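Local coordinates for protein endo-1,3-beta-glucanase, family GH16 (Zobellia galactanivorans, PDB 4BPZ) that probably hydrolyses internal beta-1,3 linkages of glucans such as algal laminarin, through a family 16 glycoside hydrolase domain that also binds calcium, at residues 99-104 / 249-254. The protein carries 1 engineered substitution. Sequence-based numbering, arbitrary orientation.
Sequences EVRAKL and IDYVRI. With CA (calcium ion), chain E.
Arg-101 and Tyr-251 face each other as a hydrogen-bonded pair of antiparallel strands in the beta-sandwich (jelly-roll) domain of a family 16 glycoside hydrolase, at a beta bulge where Arg-101 stands opposite both Asp-250 and Tyr-251. Asp-250 N bonds to Arg-101 O at 2.8 Å and Arg-101 N to Tyr-251 O, leaving the buried Tyr-251 N without a partner; past the bulge, Ala-102 pairs with Ile-249.

An arginine supplies both an aliphatic stem for the ring and a charged end for the carboxylate. Arg-101 CB sits over one face of the Tyr-251 ring, 3.7 Å from the centroid, in a CH-pi contact. With CG anti to the backbone N (chi1 -179°) and the chain extended to NE, the stem runs past Asp-250 CB, and CD touches both Tyr-251 CE2 and Asp-250 OD2. At the tip Arg-101 NH1 makes a 2.8 Å salt bridge to Asp-250 OD2, which lies near the guanidinium plane although NH1 stands above the carboxylate plane. An aspartate suits this corner because Asp-250 OD1 binds calcium at 2.4 Å, as does the Asp-250 backbone O; Glu-18, Glu-20 and Gly-62 complete the protein ligands.

A tyrosine offers two flat faces and a hydroxyl: the other face of Tyr-251 carries the Arg-253 guanidinium, whose NH2 is salt-bridged to Glu-18. Replacing Tyr-251 by alanine would probably leave Arg-101 CB and the Arg-253 guanidinium without the ring they pack on, opening a gap between them.

On the opposite face of the sheet, beta-branched apolar residues suit the buried side: Val-100 CG1 meets Ile-249 CG2 at 3.8 Å. Back on the tyrosine side, Glu-99 OE1 accepts from two waters, one reaching Arg-253 NH1 and the other lying 2.6 Å from Tyr-251 OH.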
loop_
_atom_site.group_PDB
_atom_site.type_symbol
_atom_site.label_atom_id
_atom_site.label_comp_id
_atom_site.label_asym_id
_atom_site.label_seq_id
_atom_site.Cartn_x
_atom_site.Cartn_y
_atom_site.Cartn_z
ATOM N N GLU A 99 -6.054 -9.318 5.000
ATOM C CA GLU A 99 -7.268 -8.532 5.358
ATOM C C GLU A 99 -6.832 -7.279 6.042
ATOM O O GLU A 99 -6.058 -7.324 7.013
ATOM C CB GLU A 99 -8.163 -9.322 6.313
ATOM C CG GLU A 99 -8.755 -10.572 5.722
ATOM C CD GLU A 99 -9.455 -11.425 6.718
ATOM O OE1 GLU A 99 -9.404 -11.132 7.939
ATOM O OE2 GLU A 99 -10.114 -12.348 6.288
ATOM N N VAL A 100 -7.281 -6.115 5.574
ATOM C CA VAL A 100 -6.955 -4.829 6.204
ATOM C C VAL A 100 -8.260 -4.095 6.410
ATOM O O VAL A 100 -8.975 -3.779 5.438
ATOM C CB VAL A 100 -5.976 -3.988 5.326
ATOM C CG1 VAL A 100 -5.633 -2.714 6.068
ATOM C CG2 VAL A 100 -4.695 -4.755 5.036
ATOM N N ARG A 101 -8.596 -3.800 7.668
ATOM C CA ARG A 101 -9.847 -3.080 7.956
ATOM C C ARG A 101 -9.473 -1.606 8.189
ATOM O O ARG A 101 -8.591 -1.309 9.026
ATOM C CB ARG A 101 -10.477 -3.666 9.229
ATOM C CG ARG A 101 -11.796 -2.976 9.584
ATOM C CD ARG A 101 -12.521 -3.786 10.676
ATOM N NE ARG A 101 -13.863 -3.249 10.874
ATOM C CZ ARG A 101 -14.249 -2.576 11.943
ATOM N NH1 ARG A 101 -13.405 -2.184 12.890
ATOM N NH2 ARG A 101 -15.505 -2.140 12.020
ATOM N N ALA A 102 -10.062 -0.680 7.429
ATOM C CA ALA A 102 -9.598 0.690 7.426
ATOM C C ALA A 102 -10.694 1.672 7.069
ATOM O O ALA A 102 -11.678 1.331 6.451
ATOM C CB ALA A 102 -8.466 0.835 6.340
ATOM N N LYS A 103 -10.411 2.936 7.431
ATOM C CA LYS A 103 -11.115 4.139 7.017
ATOM C C LYS A 103 -10.152 4.944 6.192
ATOM O O LYS A 103 -8.987 5.127 6.575
ATOM C CB LYS A 103 -11.585 4.970 8.211
ATOM C CG LYS A 103 -12.815 4.387 8.894
ATOM C CD LYS A 103 -13.201 5.242 10.115
ATOM C CE LYS A 103 -14.283 4.586 10.870
ATOM N NZ LYS A 103 -14.721 5.538 11.982
ATOM N N LEU A 104 -10.612 5.436 5.030
ATOM C CA LEU A 104 -9.753 6.107 4.051
ATOM C C LEU A 104 -9.755 7.626 4.233
ATOM O O LEU A 104 -10.775 8.178 4.721
ATOM C CB LEU A 104 -10.142 5.711 2.601
ATOM C CG LEU A 104 -10.211 4.223 2.364
ATOM C CD1 LEU A 104 -10.506 3.968 0.904
ATOM C CD2 LEU A 104 -8.994 3.464 2.806
ATOM N N ILE A 249 -6.201 2.511 10.132
ATOM C CA ILE A 249 -6.195 1.053 9.920
ATOM C C ILE A 249 -6.401 0.357 11.256
ATOM O O ILE A 249 -5.609 0.474 12.197
ATOM C CB ILE A 249 -4.836 0.651 9.243
ATOM C CG1 ILE A 249 -4.813 1.265 7.860
ATOM C CG2 ILE A 249 -4.742 -0.856 9.215
ATOM C CD1 ILE A 249 -3.494 1.241 7.278
ATOM N N ASP A 250 -7.496 -0.368 11.376
ATOM C CA ASP A 250 -7.817 -1.119 12.608
ATOM C C ASP A 250 -6.919 -2.331 12.775
ATOM O O ASP A 250 -6.442 -2.640 13.870
ATOM C CB ASP A 250 -9.308 -1.492 12.541
ATOM C CG ASP A 250 -9.785 -2.166 13.804
ATOM O OD1 ASP A 250 -9.203 -1.968 14.894
ATOM O OD2 ASP A 250 -10.790 -2.913 13.682
ATOM N N TYR A 251 -6.654 -3.065 11.685
ATOM C CA TYR A 251 -5.804 -4.213 11.795
ATOM C C TYR A 251 -5.301 -4.597 10.364
ATOM O O TYR A 251 -5.936 -4.265 9.372
ATOM C CB TYR A 251 -6.519 -5.469 12.386
ATOM C CG TYR A 251 -7.775 -5.928 11.740
ATOM C CD1 TYR A 251 -7.778 -6.585 10.505
ATOM C CD2 TYR A 251 -9.023 -5.731 12.378
ATOM C CE1 TYR A 251 -8.934 -7.097 9.941
ATOM C CE2 TYR A 251 -10.185 -6.214 11.818
ATOM C CZ TYR A 251 -10.165 -6.909 10.622
ATOM O OH TYR A 251 -11.332 -7.324 10.081
ATOM N N VAL A 252 -4.212 -5.340 10.408
ATOM C CA VAL A 252 -3.701 -6.108 9.215
ATOM C C VAL A 252 -3.631 -7.543 9.674
ATOM O O VAL A 252 -3.009 -7.802 10.724
ATOM C CB VAL A 252 -2.298 -5.603 8.816
ATOM C CG1 VAL A 252 -1.702 -6.474 7.713
ATOM C CG2 VAL A 252 -2.369 -4.149 8.386
ATOM N N ARG A 253 -4.204 -8.465 8.907
ATOM C CA ARG A 253 -4.095 -9.897 9.219
ATOM C C ARG A 253 -3.711 -10.624 7.921
ATOM O O ARG A 253 -4.277 -10.351 6.872
ATOM C CB ARG A 253 -5.416 -10.452 9.744
ATOM C CG ARG A 253 -5.881 -9.842 11.073
ATOM C CD ARG A 253 -7.285 -10.204 11.397
ATOM N NE ARG A 253 -7.682 -9.551 12.638
ATOM C CZ ARG A 253 -8.940 -9.414 13.032
ATOM N NH1 ARG A 253 -9.921 -9.947 12.369
ATOM N NH2 ARG A 253 -9.153 -8.717 14.150
ATOM N N ILE A 254 -2.797 -11.605 8.043
ATOM C CA ILE A 254 -2.426 -12.409 6.901
ATOM C C ILE A 254 -2.536 -13.881 7.326
ATOM O O ILE A 254 -1.940 -14.287 8.352
ATOM C CB ILE A 254 -1.001 -12.082 6.384
ATOM C CG1 ILE A 254 -0.888 -10.581 6.124
ATOM C CG2 ILE A 254 -0.675 -12.959 5.205
ATOM C CD1 ILE A 254 0.513 -10.134 5.600
HETATM CA CA CA E . -7.278 -2.580 16.139
HETATM O O HOH W 1 -9.867 -12.136 10.336
HETATM O O HOH W 2 -11.274 -9.231 8.337
HETATM O O HOH W 3 -8.069 -4.837 16.017
#